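PDB 3V0D: voltage-sensor containing phosphatase from Ciona intestinalis, which probably removes phosphate from membrane phosphoinositides under the control of its voltage-sensing domain, in the manner of PTEN-type phosphatases. Local coordinates for residues 221-229 and 270-281; 139-150 and 182-190. The protein carries 1 engineered substitution. All coordinates share one frame; numbering follows the deposited sequence. Where two conformers were deposited one is given.

The two interactions sit in different domains, their centres about 32 Å apart and on opposite sides of the chain's centre. Interaction 1 pairs two inner strands of the PTEN-type C2 domain. Interaction 2 joins helix 131-143, and the loop after it, to helix 176-191 of the phosphatase domain. Both are part core and part surface. In interaction 1 a ladder of backbone hydrogen bonds does the joining, with a mostly apolar face turned inward and a more polar face outward. In interaction 2 the helix backbones stay apart. Apolar side chains fill the inner part, and lysines and glutamates bridge the outer part, where one carboxylate also holds the loop.

Interaction 1: residues 221-229 and 270-281; sequences SDLSMQIVS and IKVRFMSTSKSL
Met225 lies beside Phe274, the two side chains pointing the same way from a non-hydrogen-bonded pair. Its CG sits over one ring face toward the rim, 4.0 Å from the ring centroid. Its SD stands obliquely, 3.6 Å from Phe274 CZ, a Met-aromatic contact. Met225 CG also meets Val272 CG1 at 3.6 Å. Further along this face, Ile227 CG2 touches Ile270 CG2. On the other face, Arg273 NH1 donates to Gln226 OE1 at 2.9 Å. The oxygen lies near the guanidinium plane, but NH1 stands 48° above the amide carbonyl plane. At the strand end, Ser276 OG donates a hydrogen bond to Asp222 OD2 at 2.6 Å, on the anti lone pair. With OG anti to the backbone N (chi1 174°), Ser276 also accepts from Ser278 N, an ST turn. Strands 223-229 and 269-276 are antiparallel neighbours in the four-stranded sheet of the C2 beta-sandwich. Gln226 N and Arg273 O bond at 2.8 Å in the ladder between them. Val207 of strand 202-210, in the facing sheet, touches both Met225 and Phe274, and Phe290 stacks on the Phe274 ring. Asp286 forms salt bridges with Arg273 NE and Lys271 NZ. Glu233 accepts from Gln226 NE2, and Arg217 N donates to Asp222 OD1.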
loop_
_atom_site.group_PDB
_atom_site.type_symbol
_atom_site.label_atom_id
_atom_site.label_comp_id
_atom_site.label_asym_id
_atom_site.label_seq_id
_atom_site.Cartn_x
_atom_site.Cartn_y
_atom_site.Cartn_z
ATOM N N SER A 221 6.786 26.283 6.841
ATOM C CA SER A 221 6.549 27.287 5.826
ATOM C C SER A 221 6.710 26.761 4.409
ATOM O O SER A 221 6.161 27.357 3.480
ATOM C CB SER A 221 7.460 28.506 6.036
ATOM O OG SER A 221 8.833 28.174 5.850
ATOM N N ASP A 222 7.472 25.685 4.216
ATOM C CA ASP A 222 7.651 25.108 2.895
ATOM C C ASP A 222 6.543 24.117 2.513
ATOM O O ASP A 222 6.512 23.679 1.372
ATOM C CB ASP A 222 9.006 24.382 2.803
ATOM C CG ASP A 222 9.212 23.379 3.938
ATOM O OD1 ASP A 222 9.282 23.828 5.097
ATOM O OD2 ASP A 222 9.281 22.156 3.672
ATOM N N LEU A 223 5.681 23.740 3.455
ATOM C CA LEU A 223 4.811 22.589 3.269
ATOM C C LEU A 223 3.444 22.927 2.689
ATOM O O LEU A 223 2.862 23.993 2.955
ATOM C CB LEU A 223 4.623 21.850 4.603
ATOM C CG LEU A 223 5.883 21.209 5.204
ATOM C CD1 LEU A 223 5.561 20.604 6.560
ATOM C CD2 LEU A 223 6.503 20.169 4.273
ATOM N N SER A 224 2.917 21.948 1.974
ATOM C CA SER A 224 1.524 21.951 1.551
ATOM C C SER A 224 0.995 20.533 1.740
ATOM O O SER A 224 1.763 19.572 1.823
ATOM C CB SER A 224 1.365 22.444 0.112
ATOM O OG SER A 224 2.205 21.729 -0.751
ATOM N N MET A 225 -0.329 20.411 1.792
ATOM C CA MET A 225 -0.975 19.123 2.041
ATOM C C MET A 225 -2.108 18.957 1.045
ATOM O O MET A 225 -2.956 19.842 0.923
ATOM C CB MET A 225 -1.521 19.062 3.469
ATOM C CG MET A 225 -2.140 17.723 3.824
ATOM S SD MET A 225 -2.862 17.678 5.466
ATOM C CE MET A 225 -4.328 18.668 5.197
ATOM N N GLN A 226 -2.115 17.827 0.354
ATOM C CA GLN A 226 -3.155 17.492 -0.606
ATOM C C GLN A 226 -3.921 16.292 -0.089
ATOM O O GLN A 226 -3.330 15.282 0.313
ATOM C CB GLN A 226 -2.500 17.136 -1.938
ATOM C CG GLN A 226 -3.495 16.876 -3.056
ATOM C CD GLN A 226 -2.816 16.316 -4.273
ATOM O OE1 GLN A 226 -2.101 15.314 -4.193
ATOM N NE2 GLN A 226 -3.056 16.932 -5.437
ATOM N N ILE A 227 -5.247 16.391 -0.128
ATOM C CA ILE A 227 -6.121 15.262 0.216
ATOM C C ILE A 227 -6.731 14.729 -1.080
ATOM O O ILE A 227 -7.293 15.503 -1.872
ATOM C CB ILE A 227 -7.237 15.677 1.211
ATOM C CG1 ILE A 227 -6.633 16.340 2.456
ATOM C CG2 ILE A 227 -8.121 14.463 1.542
ATOM C CD1 ILE A 227 -7.640 16.746 3.523
ATOM N N VAL A 228 -6.602 13.418 -1.270
ATOM C CA VAL A 228 -7.064 12.731 -2.469
ATOM C C VAL A 228 -8.099 11.675 -2.075
ATOM O O VAL A 228 -7.889 10.909 -1.113
ATOM C CB VAL A 228 -5.857 12.065 -3.188
ATOM C CG1 VAL A 228 -6.305 11.142 -4.330
ATOM C CG2 VAL A 228 -4.876 13.111 -3.684
ATOM N N SER A 229 -9.194 11.623 -2.834
ATOM C CA SER A 229 -10.235 10.635 -2.625
ATOM C C SER A 229 -10.657 10.134 -3.990
ATOM O O SER A 229 -10.940 10.946 -4.870
ATOM C CB SER A 229 -11.442 11.276 -1.948
ATOM O OG SER A 229 -12.534 10.381 -1.880
ATOM N N ILE A 270 -8.645 7.413 2.000
ATOM C CA ILE A 270 -8.167 8.770 1.807
ATOM C C ILE A 270 -6.652 8.729 1.762
ATOM O O ILE A 270 -6.014 8.078 2.604
ATOM C CB ILE A 270 -8.663 9.678 2.960
ATOM C CG1 ILE A 270 -10.206 9.640 3.085
ATOM C CG2 ILE A 270 -8.156 11.109 2.816
ATOM C CD1 ILE A 270 -10.949 10.106 1.859
ATOM N N LYS A 271 -6.081 9.430 0.795
ATOM C CA LYS A 271 -4.638 9.561 0.654
ATOM C C LYS A 271 -4.271 11.006 0.942
ATOM O O LYS A 271 -4.903 11.931 0.415
ATOM C CB LYS A 271 -4.260 9.198 -0.775
ATOM C CG LYS A 271 -2.790 9.228 -1.079
ATOM C CD LYS A 271 -2.540 8.998 -2.584
ATOM C CE LYS A 271 -1.094 8.889 -2.910
ATOM N NZ LYS A 271 -0.922 8.664 -4.338
ATOM N N VAL A 272 -3.252 11.207 1.763
ATOM C CA VAL A 272 -2.827 12.543 2.161
ATOM C C VAL A 272 -1.364 12.664 1.787
ATOM O O VAL A 272 -0.533 11.847 2.217
ATOM C CB VAL A 272 -3.024 12.756 3.670
ATOM C CG1 VAL A 272 -2.680 14.176 4.045
ATOM C CG2 VAL A 272 -4.469 12.429 4.069
ATOM N N ARG A 273 -1.041 13.657 0.963
ATOM C CA ARG A 273 0.320 13.874 0.466
ATOM C C ARG A 273 0.830 15.203 0.981
ATOM O O ARG A 273 0.123 16.218 0.935
ATOM C CB ARG A 273 0.346 13.906 -1.061
ATOM C CG ARG A 273 -0.105 12.586 -1.689
ATOM C CD ARG A 273 -0.227 12.702 -3.231
ATOM N NE ARG A 273 1.075 12.888 -3.863
ATOM C CZ ARG A 273 1.533 14.030 -4.358
ATOM N NH1 ARG A 273 0.783 15.122 -4.393
ATOM N NH2 ARG A 273 2.769 14.058 -4.827
ATOM N N PHE A 274 2.076 15.214 1.421
ATOM C CA PHE A 274 2.737 16.439 1.876
ATOM C C PHE A 274 3.837 16.768 0.899
ATOM O O PHE A 274 4.734 15.948 0.642
ATOM C CB PHE A 274 3.290 16.289 3.301
ATOM C CG PHE A 274 2.220 16.130 4.312
ATOM C CD1 PHE A 274 1.622 14.879 4.508
ATOM C CD2 PHE A 274 1.755 17.216 5.048
ATOM C CE1 PHE A 274 0.602 14.705 5.422
ATOM C CE2 PHE A 274 0.717 17.042 5.996
ATOM C CZ PHE A 274 0.135 15.770 6.157
ATOM N N MET A 275 3.766 17.986 0.356
ATOM C CA MET A 275 4.718 18.508 -0.625
ATOM C C MET A 275 5.526 19.629 0.002
ATOM O O MET A 275 5.093 20.233 0.990
ATOM C CB MET A 275 3.954 18.993 -1.864
ATOM C CG MET A 275 3.309 17.843 -2.633
ATOM S SD MET A 275 2.124 18.332 -3.874
ATOM C CE MET A 275 0.789 18.845 -2.808
ATOM N N SER A 276 6.678 19.919 -0.597
ATOM C CA SER A 276 7.532 20.958 -0.059
ATOM C C SER A 276 8.195 21.758 -1.144
ATOM O O SER A 276 8.626 21.208 -2.161
ATOM C CB SER A 276 8.618 20.322 0.798
ATOM O OG SER A 276 9.560 21.271 1.247
ATOM N N THR A 277 8.327 23.060 -0.911
ATOM C CA THR A 277 9.132 23.904 -1.778
ATOM C C THR A 277 10.623 23.843 -1.439
ATOM O O THR A 277 11.430 24.453 -2.135
ATOM C CB THR A 277 8.660 25.363 -1.686
ATOM O OG1 THR A 277 8.759 25.791 -0.335
ATOM C CG2 THR A 277 7.239 25.519 -2.205
ATOM N N SER A 278 11.000 23.142 -0.375
ATOM C CA SER A 278 12.394 23.068 0.042
ATOM C C SER A 278 13.208 22.150 -0.831
ATOM O O SER A 278 12.842 20.975 -1.017
ATOM C CB SER A 278 12.510 22.553 1.473
ATOM O OG SER A 278 13.880 22.301 1.780
ATOM N N LYS A 279 14.350 22.667 -1.300
ATOM C CA LYS A 279 15.339 21.876 -2.058
ATOM C C LYS A 279 16.208 20.963 -1.168
ATOM O O LYS A 279 17.085 20.253 -1.675
ATOM C CB LYS A 279 16.198 22.794 -2.935
ATOM C CG LYS A 279 15.401 23.570 -3.970
ATOM C CD LYS A 279 14.569 22.668 -4.883
ATOM C CE LYS A 279 14.351 23.307 -6.268
ATOM N NZ LYS A 279 13.444 24.502 -6.249
ATOM N N SER A 280 15.966 20.979 0.140
ATOM C CA SER A 280 16.694 20.157 1.113
ATOM C C SER A 280 15.822 19.064 1.694
ATOM O O SER A 280 16.223 18.372 2.622
ATOM C CB SER A 280 17.222 21.022 2.264
ATOM O OG SER A 280 18.263 21.877 1.831
ATOM N N LEU A 281 14.602 18.909 1.192
ATOM C CA LEU A 281 13.755 17.842 1.684
ATOM C C LEU A 281 13.528 16.863 0.514
ATOM O O LEU A 281 12.778 17.162 -0.407
ATOM C CB LEU A 281 12.461 18.431 2.237
ATOM C CG LEU A 281 11.527 17.415 2.899
ATOM C CD1 LEU A 281 12.215 16.663 4.035
ATOM C CD2 LEU A 281 10.280 18.092 3.409
HETATM O O HOH W 1 7.431 27.982 0.287
#

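Interaction 2: residues 139-150 and 182-190. With PO4 (phosphate ion), chain D.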
loop_
_atom_site.group_PDB
_atom_site.type_symbol
_atom_site.label_atom_id
_atom_site.label_comp_id
_atom_site.label_asym_id
_atom_site.label_seq_id
_atom_site.Cartn_x
_atom_site.Cartn_y
_atom_site.Cartn_z
ATOM N N SER A 139 -2.779 -10.630 2.752
ATOM C CA SER A 139 -4.205 -10.639 3.072
ATOM C C SER A 139 -4.805 -12.017 2.757
ATOM O O SER A 139 -5.609 -12.534 3.550
ATOM C CB SER A 139 -4.929 -9.536 2.291
ATOM O OG SER A 139 -4.491 -8.247 2.689
ATOM N N TRP A 140 -4.457 -12.589 1.604
ATOM C CA TRP A 140 -4.958 -13.932 1.268
ATOM C C TRP A 140 -4.546 -14.971 2.301
ATOM O O TRP A 140 -5.346 -15.808 2.685
ATOM C CB TRP A 140 -4.517 -14.342 -0.141
ATOM C CG TRP A 140 -4.863 -15.766 -0.396
ATOM C CD1 TRP A 140 -3.991 -16.835 -0.424
ATOM C CD2 TRP A 140 -6.167 -16.319 -0.526
ATOM N NE1 TRP A 140 -4.679 -18.008 -0.593
ATOM C CE2 TRP A 140 -6.017 -17.719 -0.640
ATOM C CE3 TRP A 140 -7.446 -15.771 -0.553
ATOM C CZ2 TRP A 140 -7.102 -18.575 -0.778
ATOM C CZ3 TRP A 140 -8.528 -16.626 -0.685
ATOM C CH2 TRP A 140 -8.345 -18.008 -0.805
ATOM N N LEU A 141 -3.287 -14.918 2.749
ATOM C CA LEU A 141 -2.818 -15.889 3.722
ATOM C C LEU A 141 -3.561 -15.790 5.038
ATOM O O LEU A 141 -3.791 -16.809 5.692
ATOM C CB LEU A 141 -1.313 -15.757 3.924
ATOM C CG LEU A 141 -0.482 -16.113 2.707
ATOM C CD1 LEU A 141 0.976 -15.712 2.928
ATOM C CD2 LEU A 141 -0.652 -17.606 2.311
ATOM N N LEU A 142 -3.955 -14.574 5.426
ATOM C CA LEU A 142 -4.822 -14.378 6.579
ATOM C C LEU A 142 -6.196 -14.991 6.319
ATOM O O LEU A 142 -6.757 -15.692 7.168
ATOM C CB LEU A 142 -5.005 -12.892 6.888
ATOM C CG LEU A 142 -3.830 -12.167 7.503
ATOM C CD1 LEU A 142 -4.107 -10.668 7.558
ATOM C CD2 LEU A 142 -3.498 -12.734 8.886
ATOM N N GLU A 143 -6.776 -14.697 5.156
ATOM C CA GLU A 143 -8.099 -15.262 4.818
ATOM C C GLU A 143 -8.069 -16.790 4.854
ATOM O O GLU A 143 -9.012 -17.425 5.336
ATOM C CB GLU A 143 -8.534 -14.793 3.432
ATOM C CG GLU A 143 -9.875 -15.423 3.024
ATOM C CD GLU A 143 -11.022 -15.122 3.978
ATOM O OE1 GLU A 143 -12.014 -15.899 3.989
ATOM O OE2 GLU A 143 -10.934 -14.127 4.719
ATOM N N ASP A 144 -6.993 -17.372 4.344
ATOM C CA ASP A 144 -6.874 -18.807 4.232
ATOM C C ASP A 144 -6.493 -19.456 5.550
ATOM O O ASP A 144 -6.444 -20.670 5.635
ATOM C CB ASP A 144 -5.828 -19.131 3.157
ATOM C CG ASP A 144 -6.008 -20.506 2.536
ATOM O OD1 ASP A 144 -4.969 -21.101 2.188
ATOM O OD2 ASP A 144 -7.169 -20.975 2.388
ATOM N N GLY A 145 -6.208 -18.672 6.583
ATOM C CA GLY A 145 -6.003 -19.185 7.932
ATOM C C GLY A 145 -4.606 -19.652 8.264
ATOM O O GLY A 145 -4.397 -20.157 9.344
ATOM N N LYS A 146 -3.657 -19.470 7.349
ATOM C CA LYS A 146 -2.275 -19.880 7.603
ATOM C C LYS A 146 -1.634 -19.072 8.724
ATOM O O LYS A 146 -0.755 -19.579 9.446
ATOM C CB LYS A 146 -1.457 -19.819 6.309
ATOM C CG LYS A 146 -1.787 -21.071 5.442
ATOM C CD LYS A 146 -1.277 -21.077 4.038
ATOM C CE LYS A 146 -1.546 -22.438 3.389
ATOM N NZ LYS A 146 -2.963 -22.889 3.421
ATOM N N PHE A 147 -2.077 -17.825 8.850
ATOM C CA PHE A 147 -1.654 -16.935 9.925
ATOM C C PHE A 147 -2.882 -16.271 10.486
ATOM O O PHE A 147 -3.885 -16.131 9.789
ATOM C CB PHE A 147 -0.696 -15.854 9.409
ATOM C CG PHE A 147 0.497 -16.442 8.736
ATOM C CD1 PHE A 147 0.513 -16.620 7.369
ATOM C CD2 PHE A 147 1.570 -16.929 9.478
ATOM C CE1 PHE A 147 1.590 -17.211 6.756
ATOM C CE2 PHE A 147 2.643 -17.524 8.855
ATOM C CZ PHE A 147 2.645 -17.674 7.505
ATOM N N ASP A 148 -2.754 -15.831 11.729
ATOM C CA ASP A 148 -3.798 -15.149 12.485
ATOM C C ASP A 148 -3.566 -13.638 12.577
ATOM O O ASP A 148 -4.483 -12.894 12.930
ATOM C CB ASP A 148 -3.819 -15.665 13.958
ATOM C CG ASP A 148 -4.196 -17.130 14.108
ATOM O OD1 ASP A 148 -3.686 -17.773 15.063
ATOM O OD2 ASP A 148 -5.035 -17.633 13.332
ATOM N N THR A 149 -2.322 -13.206 12.335
ATOM C CA THR A 149 -1.950 -11.788 12.473
ATOM C C THR A 149 -1.326 -11.286 11.182
ATOM O O THR A 149 -0.598 -12.012 10.483
ATOM C CB THR A 149 -0.971 -11.538 13.640
ATOM O OG1 THR A 149 0.332 -12.078 13.341
ATOM C CG2 THR A 149 -1.516 -12.113 14.947
ATOM N N ALA A 150 -1.611 -10.022 10.864
ATOM C CA ALA A 150 -0.993 -9.374 9.710
ATOM C C ALA A 150 0.518 -9.418 9.804
ATOM O O ALA A 150 1.188 -9.672 8.804
ATOM C CB ALA A 150 -1.488 -7.943 9.577
ATOM N N VAL A 182 -3.033 -4.314 5.270
ATOM C CA VAL A 182 -3.132 -5.717 5.676
ATOM C C VAL A 182 -3.721 -5.774 7.097
ATOM O O VAL A 182 -4.552 -6.638 7.409
ATOM C CB VAL A 182 -1.792 -6.473 5.561
ATOM C CG1 VAL A 182 -1.971 -7.934 5.926
ATOM C CG2 VAL A 182 -1.226 -6.350 4.147
ATOM N N GLY A 183 -3.307 -4.848 7.967
ATOM C CA GLY A 183 -3.874 -4.764 9.308
ATOM C C GLY A 183 -5.356 -4.458 9.289
ATOM O O GLY A 183 -6.123 -5.019 10.078
ATOM N N TYR A 184 -5.787 -3.569 8.396
ATOM C CA TYR A 184 -7.203 -3.314 8.225
ATOM C C TYR A 184 -7.949 -4.594 7.843
ATOM O O TYR A 184 -9.050 -4.858 8.362
ATOM C CB TYR A 184 -7.441 -2.282 7.143
ATOM C CG TYR A 184 -7.159 -0.825 7.481
ATOM C CD1 TYR A 184 -7.138 0.109 6.448
ATOM C CD2 TYR A 184 -6.962 -0.356 8.786
ATOM C CE1 TYR A 184 -6.998 1.466 6.698
ATOM C CE2 TYR A 184 -6.812 1.007 9.048
ATOM C CZ TYR A 184 -6.867 1.920 7.997
ATOM O OH TYR A 184 -6.757 3.279 8.199
ATOM N N PHE A 185 -7.386 -5.389 6.926
ATOM C CA PHE A 185 -8.026 -6.639 6.564
ATOM C C PHE A 185 -8.143 -7.583 7.772
ATOM O O PHE A 185 -9.185 -8.197 7.983
ATOM C CB PHE A 185 -7.315 -7.312 5.387
ATOM C CG PHE A 185 -8.023 -8.566 4.978
ATOM C CD1 PHE A 185 -9.306 -8.513 4.434
ATOM C CD2 PHE A 185 -7.462 -9.818 5.232
ATOM C CE1 PHE A 185 -10.018 -9.687 4.171
ATOM C CE2 PHE A 185 -8.161 -10.976 4.935
ATOM C CZ PHE A 185 -9.423 -10.920 4.397
ATOM N N GLU A 186 -7.081 -7.688 8.556
ATOM C CA GLU A 186 -7.142 -8.491 9.775
ATOM C C GLU A 186 -8.295 -8.035 10.670
ATOM O O GLU A 186 -9.050 -8.864 11.202
ATOM C CB GLU A 186 -5.812 -8.401 10.511
ATOM C CG GLU A 186 -5.793 -9.196 11.829
ATOM C CD GLU A 186 -4.559 -8.973 12.697
ATOM O OE1 GLU A 186 -3.539 -8.477 12.216
ATOM O OE2 GLU A 186 -4.607 -9.343 13.894
ATOM N N LYS A 187 -8.430 -6.719 10.844
ATOM C CA LYS A 187 -9.491 -6.169 11.683
ATOM C C LYS A 187 -10.871 -6.463 11.104
ATOM O O LYS A 187 -11.827 -6.744 11.855
ATOM C CB LYS A 187 -9.301 -4.660 11.866
ATOM C CG LYS A 187 -10.290 -4.011 12.829
ATOM C CD LYS A 187 -9.888 -2.600 13.238
ATOM C CE LYS A 187 -8.623 -2.594 14.091
ATOM N NZ LYS A 187 -8.745 -3.472 15.302
ATOM N N ILE A 188 -11.009 -6.375 9.785
ATOM C CA ILE A 188 -12.267 -6.689 9.125
ATOM C C ILE A 188 -12.662 -8.158 9.365
ATOM O O ILE A 188 -13.813 -8.462 9.703
ATOM C CB ILE A 188 -12.165 -6.342 7.637
ATOM C CG1 ILE A 188 -12.251 -4.830 7.501
ATOM C CG2 ILE A 188 -13.256 -7.046 6.812
ATOM C CD1 ILE A 188 -11.852 -4.284 6.151
ATOM N N LYS A 189 -11.704 -9.069 9.211
ATOM C CA LYS A 189 -11.975 -10.481 9.478
ATOM C C LYS A 189 -12.339 -10.719 10.925
ATOM O O LYS A 189 -13.278 -11.462 11.217
ATOM C CB LYS A 189 -10.776 -11.311 8.982
ATOM C CG LYS A 189 -10.933 -12.821 9.004
ATOM C CD LYS A 189 -9.737 -13.517 8.358
ATOM C CE LYS A 189 -9.843 -15.028 8.454
ATOM N NZ LYS A 189 -11.021 -15.580 7.772
ATOM N N LYS A 190 -11.599 -10.109 11.845
ATOM C CA LYS A 190 -11.782 -10.418 13.254
ATOM C C LYS A 190 -12.983 -9.726 13.871
ATOM O O LYS A 190 -13.648 -10.326 14.725
ATOM C CB LYS A 190 -10.516 -10.090 14.039
ATOM C CG LYS A 190 -9.376 -11.060 13.786
ATOM C CD LYS A 190 -8.176 -10.778 14.675
ATOM C CE LYS A 190 -7.078 -11.820 14.445
ATOM N NZ LYS A 190 -5.853 -11.541 15.240
HETATM P P PO4 D . -2.727 -25.596 0.645
HETATM O O1 PO4 D . -4.163 -25.256 0.326
HETATM O O2 PO4 D . -2.561 -27.067 0.315
HETATM O O3 PO4 D . -1.862 -24.745 -0.262
HETATM O O4 PO4 D . -2.443 -25.333 2.088
#
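Glu186 reaches from helix 176-191 to the loop that follows helix 131-143, and its tip grips Ala150. Its CB lies 4.1 Å from Leu142 CD1. CG, anti to the backbone N (chi1 179°), passes near Asp148 O, and the extended chain beyond it carries the carboxylate to Ala150. CD comes close to Thr149 CA. OE1 accepts from Ala150 N at 2.8 Å; the bond is nearly straight (N-H...O 171°), but the donor stands above the carboxylate plane. OE2 takes Lys190 NZ at 2.9 Å in a salt bridge on its anti side. Lys190 NZ also donates to Asp148 O at 3.0 Å, which closes a small polar cluster.

Deeper in, Val182 CG1 touches both Ala150 CB and Leu142 CD1. Phe185 turns its CE2 to Ser139 O at 3.3 Å, while Glu143 OE2 lies at the ring edge near CZ. That oxygen forms a weak salt bridge with Lys189 NZ at 3.4 Å; Lys111 of helix 100-115 holds Glu143 OE1. Segments 139-143 and 182-190 of the two helices run nearly parallel, 20° apart, within the helical layer of the tensin-type phosphatase domain.

Ala150 begins helix 150-161, so OE1 meets a backbone N-H at a helix start, where the helix dipole would probably help stabilise a negative carboxylate. Lys190 would be expected to add to this, which is consistent with an ionised Glu186.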